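Mandelate racemase / muconate lactonizing enzyme family protein (Agrobacterium tumefaciens, PDB 4DXK) is an enolase-superfamily barrel enzyme of the mandelate racemase subgroup, probably acting as a lyase or isomerase on a substrate not yet established. Local coordinates at residues M171-F176 with M211-E216; P199-R204 with T234-F239; V215-M220 with F239-P244; A262-S267 with T282-V287. All blocks are in the same frame, centred on the assembly; numbering follows the deposited sequence. Where two conformers were deposited one is given.

All four contacts lie in the barrel domain; contacts 1, 3 and 4 follow its parallel sheet in strand order. Contact 1 pairs strand 170-173 with 212-216, contact 3 pairs 212-216 with 240-242, and contact 4 joins 264-266 to the start of 287-290. Contacts 1 and 3 share Val-215 and Glu-216, their centres about 8 Å apart; contact 4 lies about 10 Å from contact 3, centre to centre. Contact 2, about 9 Å from contact 1 between centres, sits outside the ring of strands, where helix 190-207 meets a loop. Along the chain its segments alternate with those of contacts 1 and 3, and contact 4 follows them all. Contacts 1 and 3 put two sodium ligands on adjacent strands.

Contact 1: M171-F176 with M211-E216; sequences MKIWPF and MDIMVE. With NA (sodium ion), chain C; PO4 (phosphate ion), chain B.
Lys-172 swings CG to the side away from its own N (chi1 -174°) and bends at chi3, while Glu-216 starts out the same way and turns at chi2 (74°); both charged ends thereby arrive at the sodium ion and a phosphate, probably from the crystallisation liquor. The long lysine carries its charge past Met-214, where CG lies 3.7 Å from Met-214 CB, and NZ donates to phosphate O1 at 2.7 Å. Glu-216 OE2 binds sodium at 2.2 Å, and OE1 is held by the backbone N of His-218. The positive lysine probably helps balance the anionic groups gathered round the metal. Beside them Trp-174 lays CE3 against Glu-216 CB at 3.9 Å.

Parallel pairing sets the two strands in register: Met-171 and Ile-173 each donate and accept, the bond from Glu-216 N to Ile-173 O being almost straight (2.9 Å, 179°). On the face opposite Lys-172, flexible Met-171 crosses Met-211 at about a right angle, SD to CG 3.8 Å, filling space beneath helix 156-165. Phe-176 and Val-215 pack against helix 190-207, and strand 240-242 continues the sheet beyond strand 212-216.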
# COMPACT_ATOMS: atom_id res chain seq x y z
N MET A 171 -28.04 -26.13 0.94
CA MET A 171 -29.15 -25.52 0.23
C MET A 171 -28.89 -24.03 0.10
O MET A 171 -28.29 -23.41 0.98
CB MET A 171 -30.47 -25.78 0.96
CG MET A 171 -30.54 -25.12 2.33
SD MET A 171 -31.96 -25.65 3.31
CE MET A 171 -33.30 -24.85 2.43
N LYS A 172 -29.36 -23.47 -1.01
CA LYS A 172 -29.16 -22.05 -1.28
C LYS A 172 -30.50 -21.35 -1.38
O LYS A 172 -31.41 -21.84 -2.06
CB LYS A 172 -28.34 -21.85 -2.57
CG LYS A 172 -27.98 -20.39 -2.84
CD LYS A 172 -26.80 -20.26 -3.82
CE LYS A 172 -27.25 -20.43 -5.26
NZ LYS A 172 -26.09 -20.35 -6.19
N ILE A 173 -30.63 -20.22 -0.70
CA ILE A 173 -31.87 -19.45 -0.67
C ILE A 173 -31.59 -17.98 -0.94
O ILE A 173 -30.46 -17.51 -0.78
CB ILE A 173 -32.62 -19.63 0.67
CG1 ILE A 173 -31.77 -19.14 1.85
CG2 ILE A 173 -33.02 -21.09 0.87
CD1 ILE A 173 -32.51 -19.13 3.18
N TRP A 174 -32.61 -17.25 -1.38
CA TRP A 174 -32.48 -15.82 -1.67
C TRP A 174 -33.65 -15.01 -1.11
O TRP A 174 -34.42 -14.42 -1.86
CB TRP A 174 -32.30 -15.56 -3.18
CG TRP A 174 -33.20 -16.32 -4.11
CD1 TRP A 174 -34.40 -15.90 -4.61
CD2 TRP A 174 -32.95 -17.60 -4.70
NE1 TRP A 174 -34.92 -16.85 -5.46
CE2 TRP A 174 -34.05 -17.90 -5.53
CE3 TRP A 174 -31.91 -18.52 -4.59
CZ2 TRP A 174 -34.13 -19.10 -6.24
CZ3 TRP A 174 -31.99 -19.70 -5.31
CH2 TRP A 174 -33.09 -19.98 -6.12
N PRO A 175 -33.78 -14.97 0.22
CA PRO A 175 -34.94 -14.34 0.84
C PRO A 175 -34.87 -12.82 0.90
O PRO A 175 -35.84 -12.21 1.36
CB PRO A 175 -34.95 -14.94 2.25
CG PRO A 175 -33.51 -15.18 2.55
CD PRO A 175 -32.88 -15.57 1.23
N PHE A 176 -33.78 -12.20 0.44
CA PHE A 176 -33.66 -10.75 0.48
C PHE A 176 -34.05 -10.08 -0.84
O PHE A 176 -34.07 -8.85 -0.93
CB PHE A 176 -32.22 -10.34 0.86
CG PHE A 176 -31.81 -10.81 2.22
CD1 PHE A 176 -32.09 -10.05 3.34
CD2 PHE A 176 -31.16 -12.03 2.38
CE1 PHE A 176 -31.72 -10.49 4.61
CE2 PHE A 176 -30.79 -12.48 3.65
CZ PHE A 176 -31.07 -11.71 4.76
N MET A 211 -27.10 -28.74 8.07
CA MET A 211 -27.30 -28.17 6.74
C MET A 211 -26.44 -26.92 6.52
O MET A 211 -26.53 -25.97 7.30
CB MET A 211 -28.77 -27.78 6.56
CG MET A 211 -29.10 -27.14 5.23
SD MET A 211 -28.98 -28.30 3.86
CE MET A 211 -30.39 -29.36 4.22
N ASP A 212 -25.62 -26.91 5.47
CA ASP A 212 -24.96 -25.67 5.06
C ASP A 212 -26.00 -24.79 4.37
O ASP A 212 -26.77 -25.28 3.53
CB ASP A 212 -23.81 -25.95 4.08
CG ASP A 212 -22.69 -26.76 4.70
OD1 ASP A 212 -22.34 -26.51 5.88
OD2 ASP A 212 -22.15 -27.63 3.99
N ILE A 213 -26.05 -23.51 4.73
CA ILE A 213 -26.99 -22.59 4.11
C ILE A 213 -26.23 -21.55 3.32
O ILE A 213 -25.52 -20.70 3.89
CB ILE A 213 -27.90 -21.87 5.13
CG1 ILE A 213 -28.59 -22.87 6.07
CG2 ILE A 213 -28.93 -21.01 4.40
CD1 ILE A 213 -29.36 -22.20 7.20
N MET A 214 -26.36 -21.62 2.00
CA MET A 214 -25.79 -20.63 1.10
C MET A 214 -26.80 -19.51 0.90
O MET A 214 -28.01 -19.77 0.82
CB MET A 214 -25.49 -21.27 -0.25
CG MET A 214 -24.40 -22.32 -0.17
SD MET A 214 -24.77 -23.70 -1.25
CE MET A 214 -23.34 -24.73 -0.93
N VAL A 215 -26.32 -18.27 0.82
CA VAL A 215 -27.21 -17.14 0.59
C VAL A 215 -26.88 -16.52 -0.74
O VAL A 215 -25.73 -16.15 -1.01
CB VAL A 215 -27.08 -16.09 1.68
CG1 VAL A 215 -28.17 -15.05 1.52
CG2 VAL A 215 -27.16 -16.74 3.06
N GLU A 216 -27.90 -16.42 -1.58
CA GLU A 216 -27.81 -15.79 -2.87
C GLU A 216 -28.41 -14.39 -2.78
O GLU A 216 -29.50 -14.24 -2.23
CB GLU A 216 -28.65 -16.61 -3.84
CG GLU A 216 -28.95 -15.92 -5.12
CD GLU A 216 -27.74 -15.89 -5.98
OE1 GLU A 216 -26.99 -14.89 -5.94
OE2 GLU A 216 -27.51 -16.90 -6.67
NA NA C . -26.27 -17.33 -8.39
P PO4 B . -28.54 -19.55 -8.74
O1 PO4 B . -27.08 -19.23 -8.48
O2 PO4 B . -28.89 -19.28 -10.19
O3 PO4 B . -28.88 -20.99 -8.46
O4 PO4 B . -29.41 -18.67 -7.86
O HOH W 1 -31.62 -12.78 -1.29
O HOH W 2 -25.89 -15.03 -8.29
O HOH W 3 -28.09 -16.84 -9.81

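Contact 2: P199-R204 with T234-F239; sequences PFEKIR and TPYQTF
Phe-200 and Tyr-236 form the close-packed part of this contact between helix 190-207 and the loop before strand 240-242. Phe-200 CB sits over one face of the tyrosine ring, 3.6 Å from Tyr-236 CG, in a CH-pi contact, while Pro-235 CB covers the opposite face. The two aromatic rings meet obliquely, their planes 39° apart. Farther in, Phe-200 CE1 touches Thr-238 CG2 at 3.9 Å; a large apolar ring suits this buried place between helix and sheet, where it also meets Val-215.

Arg-204 supplies the polar grip. With its chain bent at chi2 (-67°), it brings the guanidinium edge to the loop backbone, and NE and NH2 both donate to Tyr-236 O, each at 3.0 Å. The acceptor lies in the guanidinium plane; NH2 approaches in the carbonyl plane, whereas NE comes from above it. Gly-208 O and Met-211 O take NH1, so the group ties the loop at Tyr-236 to the link between helix 190-207 and strand 212-216.

Toward solvent and Met-190 of the second subunit, on which Arg-204 and Gln-237 pack, the fit is looser. The bond from Arg-204 NH2 to Gln-237 O is weak (3.1 Å). Glu-201 crosses the tyrosine obliquely, CG 3.4 Å from Tyr-236 OH. Helix 190-207 belongs to the outer helical layer of a TIM barrel and here holds the loop entering strand 240-242.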
# COMPACT_ATOMS: atom_id res chain seq x y z
N PRO A 199 -36.49 -17.34 7.43
CA PRO A 199 -36.17 -18.68 6.90
C PRO A 199 -34.93 -19.30 7.53
O PRO A 199 -34.88 -20.52 7.69
CB PRO A 199 -35.92 -18.40 5.41
CG PRO A 199 -36.72 -17.19 5.11
CD PRO A 199 -36.68 -16.35 6.36
N PHE A 200 -33.94 -18.48 7.86
CA PHE A 200 -32.73 -19.00 8.51
C PHE A 200 -33.07 -19.57 9.89
O PHE A 200 -32.59 -20.64 10.26
CB PHE A 200 -31.68 -17.90 8.61
CG PHE A 200 -31.23 -17.37 7.28
CD1 PHE A 200 -30.19 -17.97 6.59
CD2 PHE A 200 -31.88 -16.28 6.70
CE1 PHE A 200 -29.80 -17.49 5.35
CE2 PHE A 200 -31.49 -15.80 5.47
CZ PHE A 200 -30.45 -16.40 4.79
N GLU A 201 -33.89 -18.84 10.64
CA GLU A 201 -34.35 -19.30 11.95
C GLU A 201 -35.07 -20.63 11.83
O GLU A 201 -34.82 -21.56 12.60
CB GLU A 201 -35.29 -18.27 12.57
CG GLU A 201 -34.63 -16.96 12.94
CD GLU A 201 -35.60 -15.80 12.96
OE1 GLU A 201 -36.78 -16.01 13.31
OE2 GLU A 201 -35.17 -14.67 12.63
N LYS A 202 -35.96 -20.71 10.86
CA LYS A 202 -36.78 -21.91 10.67
C LYS A 202 -35.92 -23.12 10.27
O LYS A 202 -36.12 -24.22 10.77
CB LYS A 202 -37.90 -21.66 9.66
CG LYS A 202 -38.88 -20.56 10.08
CD LYS A 202 -40.12 -20.51 9.20
CE LYS A 202 -40.60 -19.08 8.97
NZ LYS A 202 -40.86 -18.36 10.25
N ILE A 203 -34.95 -22.91 9.38
CA ILE A 203 -34.06 -24.00 8.99
C ILE A 203 -33.23 -24.49 10.17
O ILE A 203 -33.14 -25.70 10.40
CB ILE A 203 -33.12 -23.58 7.84
CG1 ILE A 203 -33.92 -23.33 6.56
CG2 ILE A 203 -32.06 -24.65 7.60
CD1 ILE A 203 -33.16 -22.56 5.49
N ARG A 204 -32.65 -23.56 10.92
CA ARG A 204 -31.81 -23.92 12.06
C ARG A 204 -32.63 -24.62 13.16
O ARG A 204 -32.15 -25.57 13.79
CB ARG A 204 -31.09 -22.69 12.62
CG ARG A 204 -29.97 -22.18 11.73
CD ARG A 204 -28.80 -23.16 11.65
NE ARG A 204 -27.79 -22.66 10.72
CZ ARG A 204 -27.24 -23.37 9.75
NH1 ARG A 204 -27.59 -24.64 9.56
NH2 ARG A 204 -26.34 -22.82 8.95
N THR A 234 -24.93 -13.04 10.85
CA THR A 234 -23.95 -13.69 11.72
C THR A 234 -24.48 -14.85 12.58
O THR A 234 -23.85 -15.91 12.63
CB THR A 234 -23.20 -12.66 12.60
OG1 THR A 234 -22.58 -11.68 11.77
CG2 THR A 234 -22.14 -13.33 13.46
N PRO A 235 -25.64 -14.68 13.25
CA PRO A 235 -26.08 -15.76 14.15
C PRO A 235 -26.45 -17.06 13.45
O PRO A 235 -26.65 -18.07 14.12
CB PRO A 235 -27.33 -15.18 14.82
CG PRO A 235 -27.23 -13.71 14.66
CD PRO A 235 -26.52 -13.50 13.36
N TYR A 236 -26.57 -17.05 12.12
CA TYR A 236 -27.11 -18.21 11.42
C TYR A 236 -26.08 -19.11 10.77
O TYR A 236 -26.43 -20.08 10.09
CB TYR A 236 -28.20 -17.78 10.44
CG TYR A 236 -29.25 -16.96 11.12
CD1 TYR A 236 -30.22 -17.56 11.91
CD2 TYR A 236 -29.25 -15.57 11.03
CE1 TYR A 236 -31.18 -16.81 12.56
CE2 TYR A 236 -30.20 -14.81 11.67
CZ TYR A 236 -31.17 -15.44 12.44
OH TYR A 236 -32.12 -14.68 13.09
N GLN A 237 -24.80 -18.79 10.97
CA GLN A 237 -23.71 -19.61 10.46
C GLN A 237 -23.86 -19.89 8.97
O GLN A 237 -23.84 -21.05 8.54
CB GLN A 237 -23.61 -20.93 11.23
CG GLN A 237 -23.37 -20.76 12.73
CD GLN A 237 -24.65 -20.62 13.53
OE1 GLN A 237 -25.65 -21.31 13.26
NE2 GLN A 237 -24.64 -19.73 14.51
N THR A 238 -24.02 -18.84 8.18
CA THR A 238 -24.16 -19.00 6.74
C THR A 238 -22.86 -19.49 6.10
O THR A 238 -21.77 -19.24 6.60
CB THR A 238 -24.64 -17.70 6.09
OG1 THR A 238 -23.77 -16.63 6.48
CG2 THR A 238 -26.06 -17.38 6.56
N PHE A 239 -23.00 -20.21 4.99
CA PHE A 239 -21.86 -20.88 4.37
C PHE A 239 -21.13 -19.98 3.38
O PHE A 239 -19.90 -19.93 3.36
CB PHE A 239 -22.33 -22.15 3.67
CG PHE A 239 -21.22 -23.02 3.16
CD1 PHE A 239 -20.41 -23.71 4.04
CD2 PHE A 239 -21.00 -23.15 1.80
CE1 PHE A 239 -19.39 -24.53 3.58
CE2 PHE A 239 -19.99 -23.97 1.32
CZ PHE A 239 -19.17 -24.66 2.22

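Contact 3: V215-M220 with F239-P244; sequences VEFHSM and FWHEDP. With NA (sodium ion), chain C; PO4 (phosphate ion), chain B.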
# COMPACT_ATOMS: atom_id res chain seq x y z
N VAL A 215 -26.32 -18.27 0.82
CA VAL A 215 -27.21 -17.14 0.59
C VAL A 215 -26.88 -16.52 -0.74
O VAL A 215 -25.73 -16.15 -1.01
CB VAL A 215 -27.08 -16.09 1.68
CG1 VAL A 215 -28.17 -15.05 1.52
CG2 VAL A 215 -27.16 -16.74 3.06
N GLU A 216 -27.90 -16.42 -1.58
CA GLU A 216 -27.81 -15.79 -2.87
C GLU A 216 -28.41 -14.39 -2.78
O GLU A 216 -29.50 -14.24 -2.23
CB GLU A 216 -28.65 -16.61 -3.84
CG GLU A 216 -28.95 -15.92 -5.12
CD GLU A 216 -27.74 -15.89 -5.98
OE1 GLU A 216 -26.99 -14.89 -5.94
OE2 GLU A 216 -27.51 -16.90 -6.67
N PHE A 217 -27.72 -13.38 -3.31
CA PHE A 217 -28.23 -12.01 -3.33
C PHE A 217 -28.50 -11.47 -4.73
O PHE A 217 -29.03 -10.37 -4.87
CB PHE A 217 -27.27 -11.07 -2.61
CG PHE A 217 -27.14 -11.34 -1.14
CD1 PHE A 217 -28.13 -10.91 -0.26
CD2 PHE A 217 -26.04 -12.02 -0.63
CE1 PHE A 217 -28.01 -11.14 1.10
CE2 PHE A 217 -25.92 -12.26 0.73
CZ PHE A 217 -26.91 -11.80 1.59
N HIS A 218 -28.07 -12.21 -5.75
CA HIS A 218 -28.31 -11.84 -7.14
C HIS A 218 -27.83 -10.43 -7.50
O HIS A 218 -28.40 -9.78 -8.37
CB HIS A 218 -29.80 -11.99 -7.48
CG HIS A 218 -30.25 -13.42 -7.56
ND1 HIS A 218 -31.36 -13.89 -6.90
CD2 HIS A 218 -29.74 -14.47 -8.24
CE1 HIS A 218 -31.52 -15.17 -7.17
NE2 HIS A 218 -30.55 -15.55 -7.98
N SER A 219 -26.78 -9.97 -6.83
CA SER A 219 -26.18 -8.66 -7.10
C SER A 219 -27.15 -7.49 -6.97
O SER A 219 -26.98 -6.47 -7.63
CB SER A 219 -25.50 -8.62 -8.47
OG SER A 219 -24.32 -9.42 -8.43
N MET A 220 -28.15 -7.64 -6.11
CA MET A 220 -29.23 -6.66 -6.06
C MET A 220 -29.04 -5.50 -5.08
O MET A 220 -29.84 -4.57 -5.07
CB MET A 220 -30.56 -7.37 -5.78
CG MET A 220 -30.86 -8.45 -6.81
SD MET A 220 -32.45 -9.26 -6.56
CE MET A 220 -33.55 -7.88 -6.82
N PHE A 239 -23.00 -20.21 4.99
CA PHE A 239 -21.86 -20.88 4.37
C PHE A 239 -21.13 -19.98 3.38
O PHE A 239 -19.90 -19.93 3.36
CB PHE A 239 -22.33 -22.15 3.67
CG PHE A 239 -21.22 -23.02 3.16
CD1 PHE A 239 -20.41 -23.71 4.04
CD2 PHE A 239 -21.00 -23.15 1.80
CE1 PHE A 239 -19.39 -24.53 3.58
CE2 PHE A 239 -19.99 -23.97 1.32
CZ PHE A 239 -19.17 -24.66 2.22
N TRP A 240 -21.89 -19.28 2.55
CA TRP A 240 -21.32 -18.27 1.66
C TRP A 240 -22.35 -17.20 1.35
O TRP A 240 -23.55 -17.43 1.51
CB TRP A 240 -20.72 -18.91 0.40
CG TRP A 240 -21.61 -19.36 -0.75
CD1 TRP A 240 -22.68 -18.71 -1.31
CD2 TRP A 240 -21.40 -20.54 -1.53
NE1 TRP A 240 -23.15 -19.43 -2.39
CE2 TRP A 240 -22.38 -20.55 -2.55
CE3 TRP A 240 -20.49 -21.60 -1.47
CZ2 TRP A 240 -22.47 -21.59 -3.49
CZ3 TRP A 240 -20.56 -22.60 -2.41
CH2 TRP A 240 -21.55 -22.60 -3.40
N HIS A 241 -21.86 -16.03 0.95
CA HIS A 241 -22.71 -14.90 0.56
C HIS A 241 -22.40 -14.60 -0.89
O HIS A 241 -21.33 -14.07 -1.22
CB HIS A 241 -22.45 -13.68 1.44
CG HIS A 241 -22.93 -13.85 2.85
ND1 HIS A 241 -22.71 -12.90 3.83
CD2 HIS A 241 -23.60 -14.86 3.45
CE1 HIS A 241 -23.23 -13.32 4.97
NE2 HIS A 241 -23.77 -14.51 4.77
N GLU A 242 -23.33 -14.97 -1.76
CA GLU A 242 -23.10 -14.97 -3.20
C GLU A 242 -23.61 -13.69 -3.84
O GLU A 242 -24.76 -13.28 -3.62
CB GLU A 242 -23.79 -16.18 -3.82
CG GLU A 242 -23.58 -16.35 -5.32
CD GLU A 242 -24.15 -17.66 -5.84
OE1 GLU A 242 -24.35 -18.59 -5.03
OE2 GLU A 242 -24.42 -17.76 -7.05
N ASP A 243 -22.75 -13.06 -4.63
CA ASP A 243 -23.09 -11.84 -5.36
C ASP A 243 -23.80 -10.81 -4.47
O ASP A 243 -24.90 -10.35 -4.80
CB ASP A 243 -23.89 -12.19 -6.62
CG ASP A 243 -23.05 -12.89 -7.65
OD1 ASP A 243 -21.84 -12.63 -7.68
OD2 ASP A 243 -23.58 -13.70 -8.44
N PRO A 244 -23.17 -10.43 -3.36
CA PRO A 244 -23.83 -9.50 -2.43
C PRO A 244 -24.05 -8.11 -3.01
O PRO A 244 -24.96 -7.40 -2.58
CB PRO A 244 -22.87 -9.44 -1.25
CG PRO A 244 -21.52 -9.80 -1.84
CD PRO A 244 -21.84 -10.85 -2.85
NA NA C . -26.27 -17.33 -8.39
P PO4 B . -28.54 -19.55 -8.74
O1 PO4 B . -27.08 -19.23 -8.48
O2 PO4 B . -28.89 -19.28 -10.19
O3 PO4 B . -28.88 -20.99 -8.46
O4 PO4 B . -29.41 -18.67 -7.86
O HOH W 2 -25.89 -15.03 -8.29
O HOH W 4 -25.71 -12.25 -9.18
O HOH W 3 -28.09 -16.84 -9.81
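Glu-242 reaches from strand 240-242 to the sodium site beside Glu-216. Its CB lies 3.4 Å from Val-215 O, CG passes 3.8 Å from Glu-216 OE1, and CD comes to 3.5 Å from Glu-216 OE2. The chain stays extended, CG pointing opposite to its own N (chi1 -177°), which carries the carboxylate away from the sheet. There OE2 binds sodium at 2.3 Å, while OE1 accepts from Trp-240 NE1 and forms a salt bridge with Lys-172. These partners constrain the carboxylate's rotation. The two glutamate OE2 atoms come within 3.2 Å because both bind the metal, whose positive charge probably offsets their repulsion; Glu-268 completes the protein ligands.

Strands 212-216 and 240-242, joined through helix 223-232, form a right-handed beta-alpha-beta unit of the barrel, with metal ligands at the C-terminal ends of the strands as in the enolase superfamily. In the parallel ladder Glu-242 N donates to Val-215 O at 2.8 Å.

A type I' turn from Phe-217 to Met-220 folds back so that Ser-219 N donates to Asp-243 O. Phe-217 and His-241 form a T-shaped (edge-to-face) pair, planes 86° apart, the phenylalanine giving the edge, and its apolar ring meets Pro-244 on this buried side. Small Ser-219 fits close to Asp-243, OG to CB 3.3 Å, with OG hydrogen-bonded to Ile-245 O; Asp-243 OD1 is hydrogen-bonded to Ser-267 OG, and OD2 accepts from water 2, a sodium ligand.

Contact 4: A262-S267 with T282-V287; sequences APISAS and TGAAGV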
# COMPACT_ATOMS: atom_id res chain seq x y z
N ALA A 262 -19.38 -14.62 6.46
CA ALA A 262 -19.22 -15.74 5.53
C ALA A 262 -18.38 -15.27 4.35
O ALA A 262 -18.41 -14.09 4.00
CB ALA A 262 -20.59 -16.21 5.05
N PRO A 263 -17.66 -16.20 3.71
CA PRO A 263 -16.90 -15.82 2.52
C PRO A 263 -17.81 -15.35 1.40
O PRO A 263 -18.97 -15.79 1.28
CB PRO A 263 -16.19 -17.11 2.11
CG PRO A 263 -17.01 -18.21 2.72
CD PRO A 263 -17.51 -17.63 4.02
N ILE A 264 -17.28 -14.46 0.57
CA ILE A 264 -17.96 -14.03 -0.64
C ILE A 264 -17.90 -15.14 -1.67
O ILE A 264 -16.83 -15.70 -1.94
CB ILE A 264 -17.25 -12.79 -1.22
CG1 ILE A 264 -17.33 -11.62 -0.24
CG2 ILE A 264 -17.85 -12.40 -2.57
CD1 ILE A 264 -16.42 -10.47 -0.60
N SER A 265 -19.04 -15.44 -2.26
CA SER A 265 -19.11 -16.30 -3.42
C SER A 265 -19.28 -15.39 -4.64
O SER A 265 -20.25 -14.63 -4.72
CB SER A 265 -20.30 -17.24 -3.25
OG SER A 265 -20.63 -17.93 -4.41
N ALA A 266 -18.32 -15.42 -5.56
CA ALA A 266 -18.30 -14.51 -6.70
C ALA A 266 -17.51 -15.16 -7.82
O ALA A 266 -16.47 -15.78 -7.54
CB ALA A 266 -17.63 -13.19 -6.30
N SER A 267 -17.96 -15.08 -9.08
CA SER A 267 -19.32 -14.69 -9.46
C SER A 267 -19.64 -15.31 -10.82
O SER A 267 -18.87 -15.15 -11.77
CB SER A 267 -19.50 -13.18 -9.59
OG SER A 267 -20.81 -12.88 -10.06
N THR A 282 -8.24 -8.39 -5.39
CA THR A 282 -8.87 -7.59 -4.35
C THR A 282 -8.44 -8.01 -2.95
O THR A 282 -8.54 -7.23 -2.02
CB THR A 282 -10.40 -7.66 -4.36
OG1 THR A 282 -10.82 -8.99 -4.01
CG2 THR A 282 -10.97 -7.24 -5.71
N GLY A 283 -7.99 -9.25 -2.80
CA GLY A 283 -7.73 -9.78 -1.47
C GLY A 283 -8.99 -10.20 -0.72
O GLY A 283 -8.90 -10.56 0.46
N ALA A 284 -10.14 -10.16 -1.39
CA ALA A 284 -11.42 -10.46 -0.76
C ALA A 284 -12.09 -11.70 -1.36
O ALA A 284 -13.20 -12.04 -0.97
CB ALA A 284 -12.35 -9.25 -0.89
N ALA A 285 -11.43 -12.37 -2.29
CA ALA A 285 -12.05 -13.50 -2.97
C ALA A 285 -12.31 -14.64 -1.99
O ALA A 285 -11.52 -14.88 -1.09
CB ALA A 285 -11.19 -13.98 -4.13
N GLY A 286 -13.40 -15.36 -2.20
CA GLY A 286 -13.76 -16.50 -1.36
C GLY A 286 -14.00 -17.72 -2.22
O GLY A 286 -13.08 -18.26 -2.84
N VAL A 287 -15.25 -18.16 -2.27
CA VAL A 287 -15.62 -19.24 -3.17
C VAL A 287 -15.68 -18.66 -4.58
O VAL A 287 -16.39 -17.68 -4.83
CB VAL A 287 -16.97 -19.85 -2.81
CG1 VAL A 287 -17.29 -20.99 -3.76
CG2 VAL A 287 -16.95 -20.34 -1.36
O HOH W 5 -14.52 -13.59 0.98
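Neighbouring parallel strands of the barrel begin to pair here, where Ser-265 of strand 264-266 forms a bridge with Val-287 at the start of strand 287-290. Ala-266 N donates to Val-287 O at 3.1 Å in a fairly straight bond, whereas the bond from Val-287 N to Ile-264 O is weak because its angle is only 125°. Ser-265 CA adds a CA-H...O contact to Val-287 O. The bridged residues direct their side chains to the same face of the sheet, with CB atoms 4.3 Å apart; there Val-287 packs on Trp-240, and compact Ser-265 fits on that face beside Trp-240 and Glu-242.

Helix 272-281 links the two strands, making this another beta-alpha-beta step of the barrel. The chain leaves that helix through Gly-283, whose positive phi (78°) suits glycine, and an ST turn in which Thr-282 OG1 accepts from Ala-284 N at 2.9 Å. The threonine hydroxyl thus supports the bend by meeting a backbone N-H.

Ile-264 carries the apolar contact with this connection. Its CG1 branch, anti to the carbonyl carbon (chi1 -63°), brings CD1 to 4.3 Å from Ala-284 CB; the same methyl also lies 3.6 Å from Ala-284 O. Residues of helix 253-259 cover the same isoleucine. Water 5 bridges the backbones by accepting from Ile-264 N and donating to Ala-284 O. Gly-286 CA comes within 3.2 Å of Ile-264 O, a close approach allowed by the absence of a side chain, and Pro-263 CB lies near Gly-286 CA.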